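Local coordinates for lipoprotein (Colwellia psychrerythraea, PDB 3O0Y), which is of unknown function but, as a putative lipoprotein of the DUF885 family, belongs to a clan of metallopeptidase-like proteins, at residues A[34-38]-A[82-86]; A[135-139]-A[181-185]; A[164-168]-A[242-246]; A[433-437]-A[486-490]; A[582-586]-A[601-605]. All blocks are in the same frame, centred on the assembly; numbering follows the deposited sequence.

Contact 1. Residues A[34-38]-A[82-86]; sequences LYLQA and ELLSI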
# COMPACT_ATOMS: atom_id res chain seq x y z
N LEU A 34 6.12 -20.77 16.70
CA LEU A 34 5.93 -20.71 15.24
C LEU A 34 5.69 -19.27 14.74
O LEU A 34 6.17 -18.89 13.64
CB LEU A 34 4.77 -21.61 14.79
CG LEU A 34 5.13 -23.08 14.88
CD1 LEU A 34 3.87 -23.99 15.03
CD2 LEU A 34 6.05 -23.55 13.65
N TYR A 35 4.95 -18.52 15.53
CA TYR A 35 4.63 -17.14 15.13
C TYR A 35 5.86 -16.27 15.18
O TYR A 35 6.11 -15.43 14.30
CB TYR A 35 3.59 -16.51 16.03
CG TYR A 35 2.22 -17.22 16.18
CD1 TYR A 35 1.75 -18.13 15.25
CD2 TYR A 35 1.46 -16.98 17.28
CE1 TYR A 35 0.56 -18.77 15.44
CE2 TYR A 35 0.23 -17.59 17.47
CZ TYR A 35 -0.25 -18.48 16.54
OH TYR A 35 -1.47 -19.18 16.71
N LEU A 36 6.69 -16.52 16.19
CA LEU A 36 8.01 -15.89 16.28
C LEU A 36 8.94 -16.27 15.17
O LEU A 36 9.65 -15.41 14.57
CB LEU A 36 8.64 -16.21 17.63
CG LEU A 36 9.91 -15.37 17.94
CD1 LEU A 36 9.60 -13.81 18.09
CD2 LEU A 36 10.56 -15.91 19.24
N GLN A 37 8.96 -17.56 14.84
CA GLN A 37 9.79 -18.03 13.78
C GLN A 37 9.42 -17.39 12.42
O GLN A 37 10.28 -17.04 11.61
CB GLN A 37 9.69 -19.53 13.68
CG GLN A 37 10.61 -20.10 12.60
CD GLN A 37 10.35 -21.61 12.33
OE1 GLN A 37 9.64 -22.30 13.09
NE2 GLN A 37 10.87 -22.11 11.19
N ALA A 38 8.12 -17.30 12.14
CA ALA A 38 7.63 -16.56 10.98
C ALA A 38 8.09 -15.10 10.93
O ALA A 38 8.61 -14.65 9.91
CB ALA A 38 6.06 -16.64 10.85
N GLU A 82 9.79 -22.27 3.72
CA GLU A 82 9.75 -22.11 5.15
C GLU A 82 8.45 -21.56 5.68
O GLU A 82 7.84 -22.10 6.62
CB GLU A 82 10.87 -21.23 5.65
CG GLU A 82 10.82 -21.09 7.22
CD GLU A 82 12.02 -20.41 7.84
OE1 GLU A 82 12.92 -19.90 7.10
OE2 GLU A 82 12.05 -20.44 9.09
N LEU A 83 7.97 -20.50 5.04
CA LEU A 83 6.72 -19.91 5.49
C LEU A 83 5.56 -20.88 5.25
O LEU A 83 4.65 -20.94 6.02
CB LEU A 83 6.46 -18.58 4.79
CG LEU A 83 7.47 -17.52 5.23
CD1 LEU A 83 7.45 -16.43 4.13
CD2 LEU A 83 7.05 -16.99 6.57
N LEU A 84 5.55 -21.58 4.14
CA LEU A 84 4.47 -22.55 3.86
C LEU A 84 4.49 -23.71 4.91
O LEU A 84 3.47 -24.13 5.43
CB LEU A 84 4.63 -23.09 2.42
CG LEU A 84 3.42 -23.92 1.97
CD1 LEU A 84 2.11 -23.07 2.05
CD2 LEU A 84 3.62 -24.45 0.53
N SER A 85 5.68 -24.17 5.26
CA SER A 85 5.84 -25.20 6.30
C SER A 85 5.30 -24.71 7.63
O SER A 85 4.55 -25.39 8.28
CB SER A 85 7.30 -25.55 6.48
OG SER A 85 7.62 -26.30 5.30
N ILE A 86 5.62 -23.47 7.95
CA ILE A 86 5.11 -22.87 9.18
C ILE A 86 3.57 -22.79 9.16
O ILE A 86 2.93 -23.15 10.14
CB ILE A 86 5.72 -21.50 9.47
CG1 ILE A 86 7.19 -21.61 9.88
CG2 ILE A 86 4.98 -20.78 10.57
CD1 ILE A 86 7.90 -20.28 9.84

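Contact 2. Residues A[135-139]-A[181-185]; sequences PFIVN and IIEKQ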
# COMPACT_ATOMS: atom_id res chain seq x y z
N PRO A 135 3.83 -10.29 -9.07
CA PRO A 135 4.20 -11.08 -10.29
C PRO A 135 5.44 -10.64 -11.02
O PRO A 135 6.05 -11.48 -11.73
CB PRO A 135 2.98 -10.90 -11.19
CG PRO A 135 2.32 -9.62 -10.76
CD PRO A 135 2.54 -9.56 -9.27
N PHE A 136 5.82 -9.37 -10.94
CA PHE A 136 6.92 -8.83 -11.79
C PHE A 136 8.00 -8.19 -10.92
O PHE A 136 7.80 -7.10 -10.33
CB PHE A 136 6.34 -7.85 -12.78
CG PHE A 136 5.23 -8.45 -13.63
CD1 PHE A 136 5.43 -9.61 -14.36
CD2 PHE A 136 3.99 -7.88 -13.65
CE1 PHE A 136 4.39 -10.17 -15.07
CE2 PHE A 136 2.93 -8.46 -14.38
CZ PHE A 136 3.14 -9.60 -15.08
N ILE A 137 9.12 -8.92 -10.77
CA ILE A 137 10.17 -8.48 -9.82
C ILE A 137 10.72 -7.12 -10.22
O ILE A 137 11.10 -6.35 -9.36
CB ILE A 137 11.22 -9.57 -9.59
CG1 ILE A 137 12.11 -9.24 -8.41
CG2 ILE A 137 12.03 -9.86 -10.96
CD1 ILE A 137 12.96 -10.41 -7.91
N VAL A 138 10.77 -6.85 -11.53
CA VAL A 138 11.11 -5.53 -12.03
C VAL A 138 9.88 -4.98 -12.77
O VAL A 138 9.34 -5.58 -13.67
CB VAL A 138 12.33 -5.58 -12.98
CG1 VAL A 138 12.62 -4.18 -13.60
CG2 VAL A 138 13.59 -6.25 -12.28
N ASN A 139 9.41 -3.83 -12.31
CA ASN A 139 8.22 -3.21 -12.84
C ASN A 139 8.34 -1.69 -12.63
O ASN A 139 9.36 -1.20 -12.19
CB ASN A 139 6.95 -3.82 -12.23
CG ASN A 139 6.76 -3.46 -10.75
OD1 ASN A 139 6.52 -2.30 -10.45
ND2 ASN A 139 6.86 -4.43 -9.85
N ILE A 181 18.35 -10.30 -8.69
CA ILE A 181 17.12 -9.82 -9.36
C ILE A 181 17.09 -10.26 -10.82
O ILE A 181 16.10 -10.85 -11.31
CB ILE A 181 16.93 -8.31 -9.23
CG1 ILE A 181 16.62 -7.98 -7.74
CG2 ILE A 181 15.80 -7.79 -10.18
CD1 ILE A 181 16.50 -6.53 -7.43
N ILE A 182 18.21 -10.07 -11.51
CA ILE A 182 18.30 -10.54 -12.89
C ILE A 182 18.17 -12.01 -12.99
O ILE A 182 17.46 -12.52 -13.88
CB ILE A 182 19.64 -10.06 -13.55
CG1 ILE A 182 19.60 -8.53 -13.71
CG2 ILE A 182 19.87 -10.80 -14.88
CD1 ILE A 182 21.02 -7.82 -13.89
N GLU A 183 18.80 -12.74 -12.08
CA GLU A 183 18.67 -14.20 -12.09
C GLU A 183 17.22 -14.65 -11.96
O GLU A 183 16.82 -15.61 -12.64
CB GLU A 183 19.49 -14.82 -10.96
CG GLU A 183 19.82 -16.26 -11.11
CD GLU A 183 20.51 -16.80 -9.86
OE1 GLU A 183 21.10 -15.97 -9.08
OE2 GLU A 183 20.39 -18.06 -9.67
N LYS A 184 16.45 -14.00 -11.07
CA LYS A 184 15.02 -14.35 -10.89
C LYS A 184 14.17 -13.93 -12.10
O LYS A 184 13.35 -14.70 -12.58
CB LYS A 184 14.45 -13.69 -9.61
CG LYS A 184 13.12 -14.25 -9.18
CD LYS A 184 13.09 -15.77 -9.00
CE LYS A 184 11.79 -16.24 -8.35
NZ LYS A 184 10.54 -15.86 -9.05
N GLN A 185 14.40 -12.74 -12.65
CA GLN A 185 13.64 -12.28 -13.83
C GLN A 185 13.88 -13.25 -15.03
O GLN A 185 12.96 -13.62 -15.77
CB GLN A 185 14.17 -10.94 -14.21
CG GLN A 185 13.36 -10.20 -15.33
CD GLN A 185 14.02 -8.90 -15.75
OE1 GLN A 185 15.20 -8.89 -16.15
NE2 GLN A 185 13.25 -7.81 -15.74
O HOH W 1 10.46 -8.09 -14.49

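Contact 3. Residues A[164-168]-A[242-246]; sequences ALDYI and LITQV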
# COMPACT_ATOMS: atom_id res chain seq x y z
N ALA A 164 25.71 5.87 9.78
CA ALA A 164 26.21 6.26 8.46
C ALA A 164 26.90 5.11 7.78
O ALA A 164 26.78 4.90 6.58
CB ALA A 164 27.20 7.42 8.60
N LEU A 165 27.66 4.37 8.55
CA LEU A 165 28.41 3.25 8.00
C LEU A 165 27.44 2.12 7.59
O LEU A 165 27.66 1.46 6.57
CB LEU A 165 29.45 2.76 8.99
CG LEU A 165 30.69 3.69 9.19
CD1 LEU A 165 31.54 3.23 10.38
CD2 LEU A 165 31.54 3.79 7.91
N ASP A 166 26.37 1.92 8.32
CA ASP A 166 25.33 0.96 7.83
C ASP A 166 24.73 1.27 6.44
O ASP A 166 24.44 0.37 5.60
CB ASP A 166 24.17 0.86 8.80
CG ASP A 166 24.53 0.23 10.16
OD1 ASP A 166 25.57 -0.43 10.28
OD2 ASP A 166 23.76 0.46 11.14
N TYR A 167 24.58 2.57 6.17
CA TYR A 167 24.09 3.06 4.87
C TYR A 167 25.10 2.75 3.77
O TYR A 167 24.74 2.23 2.71
CB TYR A 167 23.82 4.57 5.02
CG TYR A 167 23.14 5.31 3.93
CD1 TYR A 167 21.76 5.32 3.82
CD2 TYR A 167 23.88 6.01 2.96
CE1 TYR A 167 21.10 6.15 2.85
CE2 TYR A 167 23.24 6.84 2.02
CZ TYR A 167 21.87 6.85 1.94
OH TYR A 167 21.22 7.62 1.00
N ILE A 168 26.38 2.97 4.07
CA ILE A 168 27.45 2.70 3.12
C ILE A 168 27.56 1.22 2.78
O ILE A 168 27.72 0.83 1.61
CB ILE A 168 28.79 3.31 3.65
CG1 ILE A 168 28.69 4.82 3.53
CG2 ILE A 168 30.01 2.77 2.88
CD1 ILE A 168 29.68 5.56 4.47
N LEU A 242 32.76 10.71 5.07
CA LEU A 242 31.62 9.77 4.87
C LEU A 242 30.84 10.07 3.55
O LEU A 242 30.49 9.15 2.82
CB LEU A 242 30.72 9.79 6.09
CG LEU A 242 31.30 9.18 7.38
CD1 LEU A 242 30.56 9.67 8.63
CD2 LEU A 242 31.26 7.69 7.34
N ILE A 243 30.63 11.34 3.23
CA ILE A 243 29.96 11.72 1.99
C ILE A 243 30.75 11.21 0.79
O ILE A 243 30.18 10.65 -0.15
CB ILE A 243 29.77 13.26 1.95
CG1 ILE A 243 28.77 13.69 3.01
CG2 ILE A 243 29.32 13.73 0.58
CD1 ILE A 243 28.83 15.15 3.27
N THR A 244 32.08 11.34 0.82
CA THR A 244 32.91 10.78 -0.23
C THR A 244 32.76 9.28 -0.39
O THR A 244 32.75 8.76 -1.53
CB THR A 244 34.41 11.14 0.01
OG1 THR A 244 34.49 12.56 0.08
CG2 THR A 244 35.30 10.57 -1.13
N GLN A 245 32.66 8.59 0.74
CA GLN A 245 32.44 7.15 0.75
C GLN A 245 31.08 6.76 0.13
O GLN A 245 30.99 5.80 -0.65
CB GLN A 245 32.55 6.60 2.16
CG GLN A 245 33.98 6.54 2.67
CD GLN A 245 34.02 6.05 4.10
OE1 GLN A 245 33.66 4.91 4.38
NE2 GLN A 245 34.49 6.92 5.00
N VAL A 246 30.08 7.56 0.38
CA VAL A 246 28.75 7.36 -0.19
C VAL A 246 28.80 7.58 -1.67
O VAL A 246 28.34 6.74 -2.41
CB VAL A 246 27.66 8.26 0.46
CG1 VAL A 246 26.33 8.18 -0.39
CG2 VAL A 246 27.42 7.76 1.93

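Contact 4. Residues A[433-437]-A[486-490]; sequences KTLTY and MYEND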
# COMPACT_ATOMS: atom_id res chain seq x y z
N LYS A 433 -10.64 17.00 1.32
CA LYS A 433 -11.16 16.44 2.56
C LYS A 433 -11.17 14.93 2.48
O LYS A 433 -10.60 14.24 3.35
CB LYS A 433 -12.58 16.97 2.87
CG LYS A 433 -12.64 18.28 3.56
CD LYS A 433 -14.15 18.61 3.87
CE LYS A 433 -14.35 19.90 4.55
NZ LYS A 433 -15.78 20.29 4.68
N THR A 434 -11.73 14.36 1.38
CA THR A 434 -11.88 12.91 1.36
C THR A 434 -10.53 12.22 1.38
O THR A 434 -10.33 11.18 2.04
CB THR A 434 -12.81 12.42 0.25
OG1 THR A 434 -13.34 11.14 0.66
CG2 THR A 434 -12.11 12.40 -1.14
N LEU A 435 -9.56 12.80 0.67
CA LEU A 435 -8.19 12.25 0.64
C LEU A 435 -7.61 12.27 2.04
O LEU A 435 -6.95 11.32 2.49
CB LEU A 435 -7.33 13.00 -0.32
CG LEU A 435 -5.89 12.52 -0.43
CD1 LEU A 435 -5.93 11.05 -1.01
CD2 LEU A 435 -5.09 13.48 -1.31
N THR A 436 -7.87 13.37 2.74
CA THR A 436 -7.30 13.57 4.05
C THR A 436 -7.92 12.62 5.10
O THR A 436 -7.21 12.08 6.01
CB THR A 436 -7.43 15.03 4.46
OG1 THR A 436 -6.68 15.87 3.54
CG2 THR A 436 -7.04 15.26 5.91
N TYR A 437 -9.22 12.35 4.96
CA TYR A 437 -9.84 11.35 5.80
C TYR A 437 -9.37 9.97 5.52
O TYR A 437 -9.18 9.15 6.45
CB TYR A 437 -11.37 11.47 5.76
CG TYR A 437 -11.92 12.85 6.07
CD1 TYR A 437 -11.35 13.70 7.02
CD2 TYR A 437 -13.02 13.35 5.38
CE1 TYR A 437 -11.82 14.93 7.25
CE2 TYR A 437 -13.53 14.56 5.65
CZ TYR A 437 -12.94 15.37 6.56
OH TYR A 437 -13.42 16.68 6.77
N MET A 486 -18.87 15.98 8.38
CA MET A 486 -17.73 16.73 7.90
C MET A 486 -18.01 17.51 6.59
O MET A 486 -17.18 18.34 6.19
CB MET A 486 -16.53 15.82 7.72
CG MET A 486 -15.98 15.31 9.04
SD MET A 486 -15.44 16.68 10.25
CE MET A 486 -16.68 16.30 11.22
N TYR A 487 -19.11 17.19 5.88
CA TYR A 487 -19.51 17.92 4.70
C TYR A 487 -20.72 18.82 4.88
O TYR A 487 -21.34 19.25 3.91
CB TYR A 487 -19.67 16.94 3.53
CG TYR A 487 -18.39 16.18 3.23
CD1 TYR A 487 -17.40 16.75 2.44
CD2 TYR A 487 -18.17 14.93 3.74
CE1 TYR A 487 -16.26 16.11 2.18
CE2 TYR A 487 -17.00 14.27 3.52
CZ TYR A 487 -16.05 14.86 2.68
OH TYR A 487 -14.88 14.18 2.42
N GLU A 488 -21.02 19.14 6.12
CA GLU A 488 -22.03 20.16 6.39
C GLU A 488 -21.69 21.44 5.60
O GLU A 488 -20.58 21.95 5.66
CB GLU A 488 -22.10 20.40 7.91
CG GLU A 488 -23.08 21.52 8.26
CD GLU A 488 -23.01 22.02 9.76
OE1 GLU A 488 -23.96 22.74 10.16
OE2 GLU A 488 -22.02 21.72 10.51
N ASN A 489 -22.67 21.98 4.86
CA ASN A 489 -22.46 23.23 4.14
C ASN A 489 -21.32 23.04 3.11
O ASN A 489 -20.61 23.99 2.81
CB ASN A 489 -22.23 24.41 5.07
CG ASN A 489 -23.43 24.60 6.03
OD1 ASN A 489 -24.54 24.23 5.70
ND2 ASN A 489 -23.16 25.05 7.26
N ASP A 490 -21.16 21.82 2.60
CA ASP A 490 -20.06 21.53 1.69
C ASP A 490 -20.41 20.54 0.59
O ASP A 490 -19.86 19.44 0.52
CB ASP A 490 -18.79 21.13 2.44
CG ASP A 490 -17.54 21.02 1.55
OD1 ASP A 490 -17.51 21.49 0.38
OD2 ASP A 490 -16.53 20.46 2.05
O HOH W 2 -18.10 21.52 6.31
O HOH W 3 -14.72 11.57 2.97

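Contact 5. Residues A[582-586]-A[601-605]; sequences EFHDV and NVNHW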
# COMPACT_ATOMS: atom_id res chain seq x y z
N GLU A 582 -19.11 1.09 19.61
CA GLU A 582 -18.78 -0.34 19.87
C GLU A 582 -18.47 -1.07 18.64
O GLU A 582 -17.56 -1.86 18.65
CB GLU A 582 -19.91 -1.05 20.56
CG GLU A 582 -20.16 -0.52 21.98
CD GLU A 582 -21.27 -1.28 22.71
OE1 GLU A 582 -21.84 -2.25 22.16
OE2 GLU A 582 -21.52 -0.90 23.87
N PHE A 583 -19.19 -0.81 17.55
CA PHE A 583 -18.91 -1.45 16.28
C PHE A 583 -17.50 -1.10 15.81
O PHE A 583 -16.78 -1.95 15.36
CB PHE A 583 -19.93 -1.01 15.22
CG PHE A 583 -19.66 -1.52 13.84
CD1 PHE A 583 -19.97 -2.84 13.56
CD2 PHE A 583 -19.21 -0.72 12.81
CE1 PHE A 583 -19.68 -3.41 12.30
CE2 PHE A 583 -18.93 -1.26 11.55
CZ PHE A 583 -19.21 -2.62 11.29
N HIS A 584 -17.14 0.17 15.90
CA HIS A 584 -15.79 0.57 15.55
C HIS A 584 -14.71 -0.10 16.40
O HIS A 584 -13.65 -0.41 15.90
CB HIS A 584 -15.66 2.11 15.57
CG HIS A 584 -16.37 2.80 14.43
ND1 HIS A 584 -16.86 4.07 14.50
CD2 HIS A 584 -16.81 2.29 13.25
CE1 HIS A 584 -17.46 4.37 13.36
NE2 HIS A 584 -17.46 3.30 12.58
N ASP A 585 -14.97 -0.32 17.66
CA ASP A 585 -14.00 -0.97 18.51
C ASP A 585 -13.83 -2.43 18.07
O ASP A 585 -12.69 -2.93 17.98
CB ASP A 585 -14.40 -0.95 19.94
CG ASP A 585 -14.26 0.43 20.61
OD1 ASP A 585 -13.56 1.36 20.12
OD2 ASP A 585 -14.79 0.51 21.74
N VAL A 586 -14.94 -3.10 17.71
CA VAL A 586 -14.80 -4.49 17.22
C VAL A 586 -14.04 -4.54 15.91
O VAL A 586 -13.20 -5.46 15.69
CB VAL A 586 -16.23 -5.15 17.00
CG1 VAL A 586 -16.09 -6.59 16.36
CG2 VAL A 586 -17.00 -5.17 18.27
N ASN A 601 -15.76 -11.99 14.87
CA ASN A 601 -15.67 -11.03 16.00
C ASN A 601 -16.94 -10.19 16.16
O ASN A 601 -17.42 -9.94 17.29
CB ASN A 601 -14.42 -10.13 15.88
CG ASN A 601 -13.15 -10.91 16.13
OD1 ASN A 601 -13.20 -11.97 16.78
ND2 ASN A 601 -11.98 -10.36 15.72
N VAL A 602 -17.51 -9.77 15.03
CA VAL A 602 -18.79 -9.03 15.08
C VAL A 602 -19.84 -9.90 15.68
O VAL A 602 -20.60 -9.50 16.54
CB VAL A 602 -19.19 -8.50 13.66
CG1 VAL A 602 -20.68 -8.00 13.63
CG2 VAL A 602 -18.22 -7.35 13.26
N ASN A 603 -19.89 -11.15 15.24
CA ASN A 603 -20.88 -12.11 15.76
C ASN A 603 -20.72 -12.42 17.26
O ASN A 603 -21.73 -12.47 18.01
CB ASN A 603 -20.86 -13.39 14.97
CG ASN A 603 -21.55 -13.27 13.64
OD1 ASN A 603 -22.41 -12.42 13.42
ND2 ASN A 603 -21.20 -14.20 12.75
N HIS A 604 -19.46 -12.48 17.72
CA HIS A 604 -19.18 -12.68 19.14
C HIS A 604 -19.72 -11.52 19.93
O HIS A 604 -20.33 -11.74 20.98
CB HIS A 604 -17.70 -12.88 19.39
CG HIS A 604 -17.34 -13.15 20.82
ND1 HIS A 604 -17.43 -14.40 21.40
CD2 HIS A 604 -16.84 -12.33 21.77
CE1 HIS A 604 -17.03 -14.33 22.66
NE2 HIS A 604 -16.65 -13.09 22.91
N TRP A 605 -19.43 -10.30 19.47
CA TRP A 605 -20.00 -9.10 20.06
C TRP A 605 -21.53 -9.10 20.06
O TRP A 605 -22.15 -8.89 21.12
CB TRP A 605 -19.39 -7.85 19.36
CG TRP A 605 -20.10 -6.58 19.57
CD1 TRP A 605 -20.19 -5.88 20.74
CD2 TRP A 605 -20.75 -5.79 18.59
NE1 TRP A 605 -20.89 -4.73 20.55
CE2 TRP A 605 -21.23 -4.63 19.23
CE3 TRP A 605 -20.95 -5.92 17.21
CZ2 TRP A 605 -21.89 -3.61 18.56
CZ3 TRP A 605 -21.61 -4.88 16.54
CH2 TRP A 605 -22.08 -3.75 17.24
O HOH W 4 -12.35 -7.86 14.36

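Contact 1. Residues A[34-38]-A[82-86]
Leu34 and Ala38 lie against Ile86 and Leu83 where helices 27-44 and 73-92 run nearly antiparallel, the axes of the two segments 10.3 Å apart with 164° between their directions. Ile86 fills the middle. Its CG1 stands beside its own backbone N (chi1 -70°), which carries CD1 across between the amide group of Gln37, with CD 3.7 Å from CD1, and the methyl of Ala38, whose CB is 4.2 Å from the same CD1. The other branch, CG2, meets Leu34 at the carbonyl O, 3.8 Å away, and at CD2. A small residue suits position 38, since Leu83 CD2 also comes within 4.4 Å of Ala38 CB, and Thr113 of helix 100-117 touches the same side chain. The polar edge belongs to Gln37 and Glu82, both extended chains. Gln37 NE2 gives a nearly straight hydrogen bond of 2.9 Å to Glu82 OE2, the acceptor lying close to the amide plane of Gln37 and met on its anti side. Ser41 OG bonds to that same OE2. Two partners thus hold one carboxylate oxygen at the partly exposed margin, and Gln37 CG also lies against Ile86 CD1, so a hydrogen bond there accompanies apolar packing within.

Contact 2. Residues A[135-139]-A[181-185]
Ile137 and Val138 make a buried, mainly apolar contact between a loop and a helix: the irregular chain that leads from strand 126-128 to helix 144-154 rests here on one side of helix 174-190. Ile137 spreads its two ends over one turn of that helix. CD1 lies 4.0 Å from Lys184 CB and comes equally near CG, touching the aliphatic base of the lysine, while CG2 meets Gln185 CB at 4.0 Å. Between them, Ile137 CG1 faces Ile181 CG2 at 4.3 Å. Branching at CB is what lets one residue reach three helix side chains. Val138 continues the row. Turned anti to its carbonyl carbon, its CG2 presses on Ile181 CG2 at 3.4 Å, tighter than usual van der Waals contact, and the two side chains cross at about a right angle; Ala203 and Leu207 of helix 197-210 also touch this valine. Gln185 brings its amide nitrogen against Val138, NE2 3.7 Å from CB. Water 1 accepts a hydrogen bond from Gln185 NE2 and donates one of 2.9 Å to Val138 O. Replacing Ile137 by an alanine would probably open a gap over Lys184 and Gln185, leaving their aliphatic carbons without the methyl groups that cover them. The charged end of Lys184 is led off to Gly125 O, Asn123 O and Asp188. The helix therefore offers hydrocarbon to the loop, while a water links the buried backbone oxygen of Val138 to Gln185 NE2, which also has a weak bond to Ser265.

Contact 3. Residues A[164-168]-A[242-246]
Ile168 points at the helix opposite and lies across Leu242, Gln245 and Val246 with both parts of its longer branch. Its CG1, set beside the backbone N (chi1 -72°), comes to 3.6 Å from Val246 CG2, and CD1 carries on until it lies 3.9 Å from Leu242 CD2 and 3.8 Å from Gln245 CB. Ile168 crosses Leu242 and Gln245 at about a right angle, whereas with Val246 it makes a more slanting contact. Leu242 in turn divides its methyls: CD1 goes to Ala164 CB at 4.0 Å, and CD2 is shared between Ile168 and Leu165 CD2. The alanine suits its place because its short side chain lets the leucine come close. Segments 164-168 and 242-246 belong to helices 161-172 and 236-268, which run side by side in the same direction, the axes of the two segments 16° from parallel and 10.2 Å apart, within a protein that is largely helical. Phe224 of helix 219-228 also packs here, touching Ala164, Leu242 and Val246. Tyr167 swings its ring round toward the same region, CG lying anti to the backbone N (chi1 -172°), and takes Val246 CG2 at its edge near the ring plane, with CD2 4.1 Å from that methyl. A tyrosine fits here, because its ring carbons meet the valine and the ring of Phe224 while OH hydrogen-bonds to the carbonyl oxygen of Phe220.

Contact 4. Residues A[433-437]-A[486-490]
Lys433 reaches from helix 432-439 into the type II beta turn of Tyr487 to Asp490, the loop between helices 467-483 and 491-515. Its chain is extended beyond CG, a length that suits this span. There NZ forms a salt bridge of 2.7 Å with Asp490 OD2, met on the anti side and 22° out of the carboxylate plane. It also donates to Met486 O at 2.8 Å, nearly along the C=O axis, and makes a weak bond to water 2, which lies 2.6 Å from Glu488 O. Asp490 is also the N-cap of helix 491-515: OD1 accepts a hydrogen bond from Gly493 N and bonds to a glycerol probably from the crystallisation liquor. The lysine thus ties helix 432-439 to the turn, and its charge probably balances that of Asp490. Tyr487 lies alongside the aliphatic part of Lys433, running the opposite way, and its OH sits at the edge of the Tyr437 ring, 3.5 Å from CE2. Water 3 bonds to this hydroxyl and donates to Thr434 OG1, which Glu478 also binds. Tyr437, its CG beside the backbone N (chi1 -53°), brings OH to 3.4 Å from Met486 CB, while the bent methionine turns its sulfur away from helix 432-439.

Contact 5. Residues A[582-586]-A[601-605]
Val586 and Trp605 form the close part of this contact. The indole, with CG anti to the backbone N (chi1 165°), lies flat beneath the valine, whose CG2 sits over one face in a CH-pi contact 3.9 Å from the five-membered ring centroid, and 3.6 Å from Trp605 CG. The second valine methyl, CG1, presses on Val602 CG2 at 3.8 Å and on the backbone of Asn601. Valine suits position 586 because its two methyls face different partners, the indole and Val602. On the buried side Phe583 offers the edge of its ring, CD1 standing 4.0 Å from Trp605 CZ3. Along the partly exposed side the contact becomes polar. Trp605 NE1 donates to Glu582 OE1 at 3.1 Å, a bond that lies in the indole plane but 32° out of the carboxylate plane, with the two planes nearly upright to each other; Lys609 forms a salt bridge with the same oxygen. At the other end of the contact, water 4 bridges Val586 O and ND2 of the buried Asn601, whose OD1 is held by Asn104. Putting an alanine in place of Trp605 would probably strip Val586 CG2 of its aromatic bed and leave Glu582 with one partner fewer. The segments cross with 138° between their directions, as in a splayed helical hairpin: helices 580-588 and 595-608 are successive in the chain and close the C-terminal end of the protein.

How the contacts relate
Contacts 2, 3 and 4 are buried, whereas contacts 1 and 5 are partly exposed and put a glutamate at their margin. Contact 3 has no hydrogen bond across its helices and is mostly apolar, contact 2 adds one water, and contact 4, buried over most of its residues, is held by a partly exposed lysine in a salt bridge. Shared elements link distant sites: helix 236-268 supplies half of contact 3 and touches Val138 and Gln185 of contact 2, helix 73-92 holds contact 1 and touches Lys184, and helix 100-117 flanks contacts 1 and 5. Helix 467-483 borders contacts 4 and 5, whose centres are 26 Å apart. Contacts 2 and 3 alternate along the chain; the other pairs follow in series.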